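Local coordinates for protein polyketide synthase (Lyngbya majuscula 19L, PDB 3QIT) that contributes the thioesterase domain of curacin A biosynthesis, an alpha/beta hydrolase that forms the terminal alkene with decarboxylation, probably after hydrolytic release of the chain, at residues Glu122-Glu127 / Ser281-Ser286; Pro158-Val163 / Ala167-Gln172; Met72-Ser77 / Asp149-Thr154; Ile112-Pro117 / Leu224-Ser229. All coordinates share one frame; numbering follows the deposited sequence. Where two conformers were deposited one is given.

Interaction 1 of 4, residues Glu122-Glu127 / Ser281-Ser286; sequences ELILVE and SLILTS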
loop_
_atom_site.group_PDB
_atom_site.type_symbol
_atom_site.label_atom_id
_atom_site.label_comp_id
_atom_site.label_asym_id
_atom_site.label_seq_id
_atom_site.Cartn_x
_atom_site.Cartn_y
_atom_site.Cartn_z
ATOM N N GLU B 122 23.768 2.477 -16.264
ATOM C CA GLU B 122 24.572 2.141 -15.077
ATOM C C GLU B 122 23.750 2.442 -13.838
ATOM O O GLU B 122 23.046 3.441 -13.792
ATOM C CB GLU B 122 25.878 2.948 -15.023
ATOM C CG GLU B 122 26.759 2.688 -13.759
ATOM C CD GLU B 122 27.761 1.537 -13.928
ATOM O OE1 GLU B 122 28.105 1.214 -15.084
ATOM O OE2 GLU B 122 28.220 0.969 -12.912
ATOM N N LEU B 123 23.859 1.563 -12.850
ATOM C CA LEU B 123 23.166 1.695 -11.580
ATOM C C LEU B 123 24.188 2.061 -10.524
ATOM O O LEU B 123 25.131 1.301 -10.287
ATOM C CB LEU B 123 22.513 0.361 -11.230
ATOM C CG LEU B 123 21.704 0.268 -9.953
ATOM C CD1 LEU B 123 20.451 1.208 -9.978
ATOM C CD2 LEU B 123 21.284 -1.212 -9.694
ATOM N N ILE B 124 24.002 3.216 -9.890
ATOM C CA ILE B 124 24.967 3.729 -8.902
ATOM C C ILE B 124 24.245 3.750 -7.556
ATOM O O ILE B 124 23.292 4.526 -7.363
ATOM C CB ILE B 124 25.481 5.137 -9.286
ATOM C CG1 ILE B 124 26.215 5.035 -10.634
ATOM C CG2 ILE B 124 26.452 5.656 -8.207
ATOM C CD1 ILE B 124 26.227 6.274 -11.432
ATOM N N LEU B 125 24.690 2.872 -6.650
ATOM C CA LEU B 125 23.994 2.643 -5.381
ATOM C C LEU B 125 24.806 3.240 -4.253
ATOM O O LEU B 125 25.846 2.705 -3.887
ATOM C CB LEU B 125 23.763 1.130 -5.173
ATOM C CG LEU B 125 22.980 0.513 -6.331
ATOM C CD1 LEU B 125 22.920 -1.006 -6.158
ATOM C CD2 LEU B 125 21.567 1.115 -6.415
ATOM N N VAL B 126 24.356 4.387 -3.740
ATOM C CA VAL B 126 25.126 5.091 -2.716
ATOM C C VAL B 126 24.555 4.741 -1.363
ATOM O O VAL B 126 23.375 5.013 -1.098
ATOM C CB VAL B 126 25.089 6.620 -2.920
ATOM C CG1 VAL B 126 26.001 7.331 -1.908
ATOM C CG2 VAL B 126 25.557 6.956 -4.335
ATOM N N GLU B 127 25.374 4.078 -0.545
ATOM C CA GLU B 127 24.977 3.666 0.812
ATOM C C GLU B 127 23.721 2.804 0.815
ATOM O O GLU B 127 22.698 3.121 1.454
ATOM C CB GLU B 127 24.857 4.889 1.719
ATOM C CG GLU B 127 26.245 5.465 2.074
ATOM C CD GLU B 127 26.889 4.716 3.217
ATOM O OE1 GLU B 127 26.250 4.673 4.304
ATOM O OE2 GLU B 127 28.008 4.160 3.044
ATOM N N SER B 281 32.022 12.874 -9.942
ATOM C CA SER B 281 33.155 12.399 -10.735
ATOM C C SER B 281 32.996 10.920 -11.044
ATOM O O SER B 281 33.203 10.483 -12.176
ATOM C CB SER B 281 34.457 12.638 -9.986
ATOM O OG SER B 281 35.555 12.255 -10.788
ATOM N N LEU B 282 32.593 10.150 -10.033
ATOM C CA LEU B 282 32.361 8.727 -10.224
ATOM C C LEU B 282 31.240 8.437 -11.248
ATOM O O LEU B 282 31.360 7.545 -12.093
ATOM C CB LEU B 282 32.047 8.098 -8.872
ATOM C CG LEU B 282 31.675 6.637 -8.882
ATOM C CD1 LEU B 282 32.830 5.794 -9.426
ATOM C CD2 LEU B 282 31.395 6.289 -7.445
ATOM N N ILE B 283 30.158 9.203 -11.168
ATOM C CA ILE B 283 29.038 9.089 -12.102
ATOM C C ILE B 283 29.488 9.402 -13.536
ATOM O O ILE B 283 29.094 8.708 -14.470
ATOM C CB ILE B 283 27.881 10.007 -11.667
ATOM C CG1 ILE B 283 27.303 9.501 -10.331
ATOM C CG2 ILE B 283 26.758 10.061 -12.717
ATOM C CD1 ILE B 283 26.364 10.493 -9.680
ATOM N N LEU B 284 30.323 10.432 -13.670
ATOM C CA LEU B 284 30.833 10.913 -14.962
ATOM C C LEU B 284 31.708 9.876 -15.665
ATOM O O LEU B 284 31.835 9.878 -16.897
ATOM C CB LEU B 284 31.638 12.207 -14.771
ATOM C CG LEU B 284 30.858 13.498 -14.507
ATOM C CD1 LEU B 284 31.751 14.628 -13.988
ATOM C CD2 LEU B 284 30.091 13.949 -15.743
ATOM N N THR B 285 32.317 9.001 -14.880
ATOM C CA THR B 285 33.242 8.016 -15.432
ATOM C C THR B 285 32.585 6.678 -15.743
ATOM O O THR B 285 33.233 5.785 -16.300
ATOM C CB THR B 285 34.464 7.773 -14.517
ATOM O OG1 THR B 285 34.036 7.242 -13.263
ATOM C CG2 THR B 285 35.240 9.056 -14.291
ATOM N N SER B 286 31.308 6.532 -15.393
ATOM C CA SER B 286 30.586 5.290 -15.647
ATOM C C SER B 286 30.407 5.072 -17.156
ATOM O O SER B 286 30.328 6.026 -17.949
ATOM C CB SER B 286 29.239 5.277 -14.910
ATOM O OG SER B 286 29.429 5.441 -13.507
ATOM O OXT SER B 286 30.374 3.932 -17.618
#
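Ile124 and Ile283 cross obliquely, and one methyl does the touching: Ile124 CD1 comes within 3.6 Å of Ile283 CG1 and also lies 4.0 Å from Ile283 CG2, so it rests against the branch point of the helix residue. The first torsion of Ile124 sets CG1 opposite its carbonyl carbon (chi1 -62°), and from there the chain runs on toward the helix. The same methyl reaches Ser286 OG at 3.9 Å. Alongside, the aliphatic part of Glu122 meets the chain end, with Glu122 CG 3.8 Å from Ser286 CB; a bend at chi2 (89°) turns the carboxylate across that contact, alongside the chain end. The contact joins strand 120-126, deep in the parallel part of an alpha/beta-hydrolase sheet, to the C-terminal helix 276-284 that covers one of its faces. Residues alternate along the strand: Glu122 and Ile124 point to this helix, whereas Leu123 and Leu125 pack on helix 104-115 across the sheet. Just past the strand, Glu127 OE1 is hydrogen-bonded to His269 ND1, consistent with a Ser-His-Glu triad. At the polar end of Glu122, OE2 is held by Thr235 OG1 and by a salt bridge to Lys261. These bonds fix the carboxylate although Glu122 OE1 lies 4.4 Å from Ser286 OXT, a proximity of like charges that Lys261 would be expected to soften. On the helix side, Thr285 OG1 donates to Leu282 O at 2.9 Å, tilted 34° from the carbonyl plane and on the same face as Thr285 N.

Interaction 2 of 4, residues Pro158-Val163 / Ala167-Gln172; sequences PIFPDV and ASRLRQ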
loop_
_atom_site.group_PDB
_atom_site.type_symbol
_atom_site.label_atom_id
_atom_site.label_comp_id
_atom_site.label_asym_id
_atom_site.label_seq_id
_atom_site.Cartn_x
_atom_site.Cartn_y
_atom_site.Cartn_z
ATOM N N PRO B 158 6.997 19.867 14.739
ATOM C CA PRO B 158 7.365 20.965 15.624
ATOM C C PRO B 158 7.243 22.302 14.901
ATOM O O PRO B 158 7.373 22.374 13.660
ATOM C CB PRO B 158 8.843 20.681 15.952
ATOM C CG PRO B 158 9.326 19.808 14.853
ATOM C CD PRO B 158 8.130 18.967 14.467
ATOM N N ILE B 159 6.977 23.339 15.678
ATOM C CA ILE B 159 6.890 24.698 15.154
ATOM C C ILE B 159 8.204 25.384 15.508
ATOM O O ILE B 159 8.483 25.592 16.686
ATOM C CB ILE B 159 5.729 25.451 15.802
ATOM C CG1 ILE B 159 4.406 24.692 15.616
ATOM C CG2 ILE B 159 5.656 26.870 15.240
ATOM C CD1 ILE B 159 3.477 24.761 16.820
ATOM N N PHE B 160 9.007 25.716 14.492
ATOM C CA PHE B 160 10.272 26.417 14.677
ATOM C C PHE B 160 9.969 27.906 14.637
ATOM O O PHE B 160 9.010 28.334 13.978
ATOM C CB PHE B 160 11.285 26.113 13.560
ATOM C CG PHE B 160 11.602 24.657 13.383
ATOM C CD1 PHE B 160 12.440 23.998 14.289
ATOM C CD2 PHE B 160 11.140 23.970 12.271
ATOM C CE1 PHE B 160 12.766 22.636 14.120
ATOM C CE2 PHE B 160 11.471 22.601 12.091
ATOM C CZ PHE B 160 12.262 21.940 13.019
ATOM N N PRO B 161 10.769 28.698 15.345
ATOM C CA PRO B 161 10.516 30.140 15.317
ATOM C C PRO B 161 10.815 30.790 13.963
ATOM O O PRO B 161 10.225 31.829 13.650
ATOM C CB PRO B 161 11.457 30.686 16.393
ATOM C CG PRO B 161 12.475 29.654 16.612
ATOM C CD PRO B 161 11.788 28.334 16.349
ATOM N N ASP B 162 11.727 30.196 13.188
ATOM C CA ASP B 162 12.136 30.731 11.878
ATOM C C ASP B 162 12.840 29.686 11.009
ATOM O O ASP B 162 13.145 28.582 11.469
ATOM C CB ASP B 162 13.029 31.983 12.036
ATOM C CG ASP B 162 14.220 31.756 12.950
ATOM O OD1 ASP B 162 14.774 30.644 12.975
ATOM O OD2 ASP B 162 14.615 32.707 13.660
ATOM N N VAL B 163 13.093 30.034 9.746
ATOM C CA VAL B 163 13.700 29.088 8.813
ATOM C C VAL B 163 15.140 28.796 9.221
ATOM O O VAL B 163 15.600 27.670 9.062
ATOM C CB VAL B 163 13.619 29.595 7.329
ATOM C CG1 VAL B 163 14.369 28.647 6.376
ATOM C CG2 VAL B 163 12.176 29.707 6.913
ATOM N N ALA B 167 16.997 25.264 9.407
ATOM C CA ALA B 167 18.275 24.998 8.735
ATOM C C ALA B 167 19.322 24.480 9.709
ATOM O O ALA B 167 20.087 23.597 9.355
ATOM C CB ALA B 167 18.794 26.255 8.037
ATOM N N SER B 168 19.363 25.034 10.919
ATOM C CA SER B 168 20.313 24.573 11.939
ATOM C C SER B 168 20.101 23.090 12.251
ATOM O O SER B 168 21.069 22.327 12.423
ATOM C CB SER B 168 20.173 25.407 13.215
ATOM O OG SER B 168 20.518 26.757 12.969
ATOM N N ARG B 169 18.833 22.686 12.335
ATOM C CA ARG B 169 18.512 21.290 12.557
ATOM C C ARG B 169 19.013 20.414 11.404
ATOM O O ARG B 169 19.522 19.327 11.638
ATOM C CB ARG B 169 17.007 21.082 12.774
ATOM C CG ARG B 169 16.682 19.628 13.111
ATOM C CD ARG B 169 15.346 19.487 13.787
ATOM N NE ARG B 169 15.402 19.926 15.181
ATOM C CZ ARG B 169 14.414 19.744 16.049
ATOM N NH1 ARG B 169 13.308 19.122 15.665
ATOM N NH2 ARG B 169 14.523 20.186 17.296
ATOM N N LEU B 170 18.876 20.874 10.162
ATOM C CA LEU B 170 19.448 20.104 9.046
ATOM C C LEU B 170 20.977 19.967 9.145
ATOM O O LEU B 170 21.519 18.879 8.862
ATOM C CB LEU B 170 19.076 20.733 7.701
ATOM C CG LEU B 170 17.580 20.849 7.370
ATOM C CD1 LEU B 170 17.449 21.454 5.966
ATOM C CD2 LEU B 170 16.896 19.461 7.448
ATOM N N ARG B 171 21.645 21.067 9.517
ATOM C CA ARG B 171 23.111 21.070 9.596
ATOM C C ARG B 171 23.612 20.213 10.766
ATOM O O ARG B 171 24.683 19.598 10.668
ATOM C CB ARG B 171 23.693 22.499 9.619
ATOM C CG ARG B 171 25.196 22.577 9.271
ATOM C CD ARG B 171 25.682 24.024 9.099
ATOM N NE ARG B 171 27.092 24.085 8.699
ATOM C CZ ARG B 171 27.928 25.078 8.991
ATOM N NH1 ARG B 171 27.515 26.124 9.701
ATOM N NH2 ARG B 171 29.189 25.030 8.574
ATOM N N GLN B 172 22.839 20.130 11.849
ATOM C CA GLN B 172 23.219 19.240 12.939
ATOM C C GLN B 172 23.142 17.780 12.492
ATOM O O GLN B 172 24.005 16.981 12.879
ATOM C CB GLN B 172 22.409 19.530 14.210
ATOM C CG GLN B 172 22.744 20.908 14.791
ATOM C CD GLN B 172 22.115 21.176 16.147
ATOM O OE1 GLN B 172 22.113 20.318 17.028
ATOM N NE2 GLN B 172 21.594 22.383 16.324
#
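The N-terminal part of helix 163-173, within the helical insertion that follows strand 120-126 of the alpha/beta-hydrolase fold, is tied together where Val163 O accepts from Ala167 N at 2.8 Å, an i to i+4 bond of the first turns. Asp162 is the N-cap, its side chain capping a backbone N of the first turn, and its OD1 also bonds Thr165 OG1. Ahead of the cap, the incoming loop folds back so that Phe160 meets Arg169, two residues beyond Ala167. The ring presents its edge to the guanidinium face: Phe160 CE1 stands 3.8 Å from Arg169 CZ, offset toward the rim, and the two planes are 87° apart. Arg169 reaches this place because its chain, extended at first (chi1 -176°), bends at chi3. The buried ring also makes an edge-to-face contact with Trp199 on strand 196-199. With an alanine here the guanidinium would probably lose the ring edge against its face, and Trp199 its edge-to-face partner. At the outer end of the contact, Pro158 CG lies obliquely to the guanidinium, 4.1 Å from Arg169 NH1.

Interaction 3 of 4, residues Met72-Ser77 / Asp149-Thr154; sequences MVTSYS and DYLSST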
loop_
_atom_site.group_PDB
_atom_site.type_symbol
_atom_site.label_atom_id
_atom_site.label_comp_id
_atom_site.label_asym_id
_atom_site.label_seq_id
_atom_site.Cartn_x
_atom_site.Cartn_y
_atom_site.Cartn_z
ATOM N N MET B 72 -4.512 9.536 1.872
ATOM C CA MET B 72 -4.720 8.301 2.629
ATOM C C MET B 72 -3.382 7.690 3.017
ATOM O O MET B 72 -2.617 7.251 2.152
ATOM C CB MET B 72 -5.543 7.305 1.868
ATOM C CG MET B 72 -6.010 6.176 2.824
ATOM S SD MET B 72 -7.397 5.387 2.155
ATOM C CE MET B 72 -6.723 4.883 0.580
ATOM N N VAL B 73 -3.137 7.639 4.323
ATOM C CA VAL B 73 -1.814 7.259 4.890
ATOM C C VAL B 73 -1.300 5.901 4.419
ATOM O O VAL B 73 -0.089 5.708 4.276
ATOM C CB VAL B 73 -1.875 7.203 6.453
ATOM C CG1 VAL B 73 -0.506 6.813 7.026
ATOM C CG2 VAL B 73 -2.315 8.525 7.018
ATOM N N THR B 74 -2.220 4.964 4.200
ATOM C CA THR B 74 -1.860 3.615 3.750
ATOM C C THR B 74 -1.285 3.583 2.336
ATOM O O THR B 74 -0.762 2.561 1.888
ATOM C CB THR B 74 -3.045 2.636 3.833
ATOM O OG1 THR B 74 -4.165 3.161 3.114
ATOM C CG2 THR B 74 -3.418 2.377 5.274
ATOM N N SER B 75 -1.373 4.716 1.658
ATOM C CA SER B 75 -0.818 4.881 0.304
ATOM C C SER B 75 0.701 4.955 0.327
ATOM O O SER B 75 1.347 4.700 -0.698
ATOM C CB SER B 75 -1.408 6.127 -0.382
ATOM O OG SER B 75 -2.822 5.992 -0.551
ATOM N N TYR B 76 1.278 5.329 1.471
ATOM C CA TYR B 76 2.742 5.392 1.596
ATOM C C TYR B 76 3.293 3.982 1.763
ATOM O O TYR B 76 3.104 3.328 2.807
ATOM C CB TYR B 76 3.158 6.269 2.785
ATOM C CG TYR B 76 2.942 7.750 2.576
ATOM C CD1 TYR B 76 3.703 8.463 1.652
ATOM C CD2 TYR B 76 1.977 8.441 3.306
ATOM C CE1 TYR B 76 3.508 9.829 1.467
ATOM C CE2 TYR B 76 1.756 9.816 3.117
ATOM C CZ TYR B 76 2.511 10.492 2.195
ATOM O OH TYR B 76 2.294 11.847 2.070
ATOM N N SER B 77 3.945 3.495 0.718
ATOM C CA SER B 77 4.517 2.148 0.715
ATOM C C SER B 77 5.661 2.157 -0.280
ATOM O O SER B 77 5.718 3.046 -1.159
ATOM C CB SER B 77 3.463 1.118 0.289
ATOM O OG SER B 77 3.026 1.336 -1.060
ATOM N N ASP B 149 -2.766 1.741 14.657
ATOM C CA ASP B 149 -2.847 2.862 15.612
ATOM C C ASP B 149 -2.077 4.051 15.051
ATOM O O ASP B 149 -2.533 5.198 15.134
ATOM C CB ASP B 149 -2.268 2.461 16.977
ATOM C CG ASP B 149 -3.147 1.457 17.713
ATOM O OD1 ASP B 149 -4.340 1.314 17.371
ATOM O OD2 ASP B 149 -2.636 0.822 18.649
ATOM N N TYR B 150 -0.919 3.777 14.466
ATOM C CA TYR B 150 -0.129 4.874 13.898
ATOM C C TYR B 150 -0.819 5.541 12.695
ATOM O O TYR B 150 -0.910 6.778 12.635
ATOM C CB TYR B 150 1.281 4.416 13.549
ATOM C CG TYR B 150 2.112 5.560 13.055
ATOM C CD1 TYR B 150 2.552 6.562 13.937
ATOM C CD2 TYR B 150 2.410 5.682 11.699
ATOM C CE1 TYR B 150 3.299 7.634 13.487
ATOM C CE2 TYR B 150 3.153 6.761 11.231
ATOM C CZ TYR B 150 3.599 7.730 12.134
ATOM O OH TYR B 150 4.328 8.803 11.684
ATOM N N LEU B 151 -1.314 4.719 11.773
ATOM C CA LEU B 151 -2.054 5.189 10.587
ATOM C C LEU B 151 -3.202 6.146 10.933
ATOM O O LEU B 151 -3.564 7.018 10.119
ATOM C CB LEU B 151 -2.621 4.000 9.803
ATOM C CG LEU B 151 -1.721 2.966 9.115
ATOM C CD1 LEU B 151 -2.573 1.781 8.714
ATOM C CD2 LEU B 151 -1.010 3.517 7.899
ATOM N N SER B 152 -3.765 6.000 12.137
ATOM C CA SER B 152 -4.898 6.831 12.514
ATOM C C SER B 152 -4.476 7.942 13.454
ATOM O O SER B 152 -5.310 8.726 13.915
ATOM C CB SER B 152 -6.031 5.992 13.117
ATOM O OG SER B 152 -5.583 5.255 14.226
ATOM N N SER B 153 -3.176 8.020 13.729
ATOM C CA SER B 153 -2.661 9.119 14.521
ATOM C C SER B 153 -2.491 10.316 13.597
ATOM O O SER B 153 -2.486 10.200 12.366
ATOM C CB SER B 153 -1.361 8.752 15.256
ATOM O OG SER B 153 -0.246 8.695 14.378
ATOM N N THR B 154 -2.395 11.485 14.182
ATOM C CA THR B 154 -2.243 12.664 13.348
ATOM C C THR B 154 -1.037 13.408 13.894
ATOM O O THR B 154 -1.190 14.457 14.534
ATOM C CB THR B 154 -3.527 13.520 13.386
ATOM O OG1 THR B 154 -3.946 13.663 14.748
ATOM C CG2 THR B 154 -4.650 12.862 12.593
#
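The backbones approach most closely at Val73 and Leu151, whose CA atoms are 6.1 Å apart, where the short 3-10 segment 73-75 meets the last turn of helix 140-151. The side chain of Leu151 reaches forward to fill this junction with both of its methyls. Leu151 CD2 lies 3.4 Å from Val73 CG1, tighter than a usual carbon-carbon contact. The other branch of valine, CG2, faces the backbone instead, 3.7 Å from Leu151 O. Thr74 crosses the leucine at about a right angle, and its methyl CG2 sits against the fork, 3.6 Å from Leu151 CD1 and 3.7 Å from Leu151 CD2. That methyl is available because the first torsion of Thr74 (chi1 54°) wedges OG1 between the backbone N and the carbonyl carbon and sends CG2 to the far side of the carbonyl. The contact connects the loop between strand 55-59 and helix 78-91 of the hydrolase core with the helical insertion that follows strand 120-126. It also lies at the dimer interface. Thr74 OG1 is hydrogen-bonded to Thr80 OG1 of the second subunit, and Leu79 of that subunit packs on both Thr74 and Leu151. Asp149 forms a salt bridge with Arg116 of the second subunit. Where the helix gives way to loop, the carbonyl just before Leu151 is gripped twice: Ser153 OG donates to Tyr150 O at 2.7 Å, in the carbonyl plane and on a lone pair, and Ser153 N donates to the same oxygen at 2.8 Å.

Interaction 4 of 4, residues Ile112-Pro117 / Leu224-Ser229; sequences IASVRP and LEMLKS
Ser114 O and Ser229 O are bridged by one water, which donates to the first at 3.1 Å and to the second at 3.2 Å. Both carbonyls lie near the C-terminal ends of their helices, and the CA atoms of Ser114 and Ser229 are 7.0 Å apart, close enough for one water to reach both carbonyls. The direct side-chain contact comes from Met226, whose terminal methyl CE lies 3.4 Å from Ser114 OG. Its chain runs extended until chi3 (-75°) bends the methyl over toward the serine. The hydroxyl has its polar partner within its own helix, bonding to Ala111 O, so its meeting with the methyl is packing. Ser229 also bonds back into its own helix: its OG donates to Met226 O at 2.6 Å, with the donor tilted 15° from the carbonyl plane. In fold terms the contact joins helix 104-115, which follows the probable nucleophile elbow, to helix 220-229, which leads into strand 234-239. The second subunit closes over this junction, Val141 of that subunit packing on Ser114 and Ser229, and its Leu144 on Met226. With each serine hydroxyl bonded back into its own helix, the polar link between the two segments passes through the water, whose two protons are both committed to carbonyls; the remaining contact is van der Waals packing.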
loop_
_atom_site.group_PDB
_atom_site.type_symbol
_atom_site.label_atom_id
_atom_site.label_comp_id
_atom_site.label_asym_id
_atom_site.label_seq_id
_atom_site.Cartn_x
_atom_site.Cartn_y
_atom_site.Cartn_z
ATOM N N ILE B 112 13.801 -0.780 -9.160
ATOM C CA ILE B 112 13.419 -0.346 -10.512
ATOM C C ILE B 112 14.372 -0.891 -11.591
ATOM O O ILE B 112 13.924 -1.268 -12.661
ATOM C CB ILE B 112 13.151 1.178 -10.612
ATOM C CG1 ILE B 112 12.251 1.493 -11.823
ATOM C CG2 ILE B 112 14.417 1.951 -10.742
ATOM C CD1 ILE B 112 10.788 1.112 -11.651
ATOM N N ALA B 113 15.662 -0.991 -11.265
ATOM C CA ALA B 113 16.659 -1.584 -12.165
ATOM C C ALA B 113 16.402 -3.059 -12.389
ATOM O O ALA B 113 16.702 -3.579 -13.453
ATOM C CB ALA B 113 18.096 -1.352 -11.643
ATOM N N SER B 114 15.826 -3.726 -11.390
ATOM C CA SER B 114 15.486 -5.150 -11.521
ATOM C C SER B 114 14.297 -5.350 -12.451
ATOM O O SER B 114 14.238 -6.342 -13.184
ATOM C CB SER B 114 15.263 -5.808 -10.147
ATOM O OG SER B 114 13.985 -5.516 -9.596
ATOM N N VAL B 115 13.385 -4.380 -12.444
ATOM C CA VAL B 115 12.161 -4.402 -13.250
ATOM C C VAL B 115 12.353 -3.867 -14.676
ATOM O O VAL B 115 11.784 -4.414 -15.625
ATOM C CB VAL B 115 11.019 -3.630 -12.537
ATOM C CG1 VAL B 115 9.785 -3.457 -13.442
ATOM C CG2 VAL B 115 10.631 -4.337 -11.243
ATOM N N ARG B 116 13.144 -2.798 -14.823
ATOM C CA ARG B 116 13.330 -2.139 -16.103
ATOM C C ARG B 116 14.819 -2.104 -16.508
ATOM O O ARG B 116 15.359 -1.027 -16.789
ATOM C CB ARG B 116 12.832 -0.692 -16.034
ATOM C CG ARG B 116 11.411 -0.511 -15.484
ATOM C CD ARG B 116 10.388 -1.159 -16.408
ATOM N NE ARG B 116 9.015 -0.904 -15.949
ATOM C CZ ARG B 116 7.976 -1.700 -16.196
ATOM N NH1 ARG B 116 8.133 -2.853 -16.855
ATOM N NH2 ARG B 116 6.774 -1.358 -15.741
ATOM N N PRO B 117 15.486 -3.270 -16.543
ATOM C CA PRO B 117 16.929 -3.239 -16.822
ATOM C C PRO B 117 17.328 -2.582 -18.138
ATOM O O PRO B 117 18.382 -1.954 -18.204
ATOM C CB PRO B 117 17.314 -4.731 -16.830
ATOM C CG PRO B 117 16.050 -5.452 -17.098
ATOM C CD PRO B 117 15.012 -4.652 -16.359
ATOM N N LEU B 224 18.115 -10.104 -1.043
ATOM C CA LEU B 224 19.378 -10.552 -1.628
ATOM C C LEU B 224 19.135 -11.242 -2.968
ATOM O O LEU B 224 19.936 -11.107 -3.896
ATOM C CB LEU B 224 20.130 -11.489 -0.675
ATOM C CG LEU B 224 20.660 -10.883 0.633
ATOM C CD1 LEU B 224 21.317 -11.962 1.494
ATOM C CD2 LEU B 224 21.641 -9.745 0.352
ATOM N N GLU B 225 18.024 -11.967 -3.082
ATOM C CA GLU B 225 17.712 -12.603 -4.354
ATOM C C GLU B 225 17.468 -11.553 -5.435
ATOM O O GLU B 225 17.864 -11.747 -6.584
ATOM C CB GLU B 225 16.533 -13.576 -4.238
ATOM C CG GLU B 225 16.858 -14.862 -3.467
ATOM C CD GLU B 225 17.826 -15.799 -4.202
ATOM O OE1 GLU B 225 18.373 -16.717 -3.546
ATOM O OE2 GLU B 225 18.038 -15.635 -5.428
ATOM N N MET B 226 16.829 -10.446 -5.060
ATOM C CA MET B 226 16.655 -9.314 -5.969
ATOM C C MET B 226 18.022 -8.790 -6.407
ATOM O O MET B 226 18.275 -8.644 -7.612
ATOM C CB MET B 226 15.829 -8.200 -5.310
ATOM C CG MET B 226 16.035 -6.800 -5.912
ATOM S SD MET B 226 14.810 -5.597 -5.377
ATOM C CE MET B 226 13.414 -6.136 -6.353
ATOM N N LEU B 227 18.892 -8.527 -5.429
ATOM C CA LEU B 227 20.238 -8.001 -5.700
ATOM C C LEU B 227 21.034 -8.942 -6.613
ATOM O O LEU B 227 21.712 -8.494 -7.553
ATOM C CB LEU B 227 21.011 -7.744 -4.401
ATOM C CG LEU B 227 20.491 -6.692 -3.400
ATOM C CD1 LEU B 227 21.435 -6.546 -2.238
ATOM C CD2 LEU B 227 20.229 -5.337 -4.043
ATOM N N LYS B 228 20.901 -10.242 -6.362
ATOM C CA LYS B 228 21.594 -11.256 -7.149
ATOM C C LYS B 228 21.168 -11.218 -8.621
ATOM O O LYS B 228 21.982 -11.491 -9.504
ATOM C CB LYS B 228 21.358 -12.649 -6.543
ATOM C CG LYS B 228 22.356 -13.704 -6.985
ATOM C CD LYS B 228 22.066 -15.066 -6.356
ATOM C CE LYS B 228 23.110 -16.100 -6.791
ATOM N NZ LYS B 228 22.738 -17.502 -6.419
ATOM N N SER B 229 19.907 -10.849 -8.861
ATOM C CA SER B 229 19.282 -10.882 -10.193
ATOM C C SER B 229 19.635 -9.694 -11.096
ATOM O O SER B 229 19.428 -9.752 -12.323
ATOM C CB SER B 229 17.755 -10.964 -10.058
ATOM O OG SER B 229 17.179 -9.689 -9.782
HETATM O O HOH W 1 16.558 -8.409 -12.888
#

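Following the chain from the N terminus, 72-77 opens interaction 3, 112-117 opens interaction 4 and 122-127 opens interaction 1. Interaction 3 closes first, at 149-154, crossing both others and tying the core to the helical insertion. Interaction 2 then opens and closes locally at 158-172, lying wholly within the spans of interactions 4 and 1. Interaction 4 closes at 224-229, as the chain returns to the sheet, and interaction 1 at the C-terminal helix; these two also cross. They touch directly through Leu123 CD2 and Ala113 CB, 3.7 Å apart, whereas the centres of interactions 2 and 4 are 38 Å apart. Interactions 3 and 4 both border the second subunit.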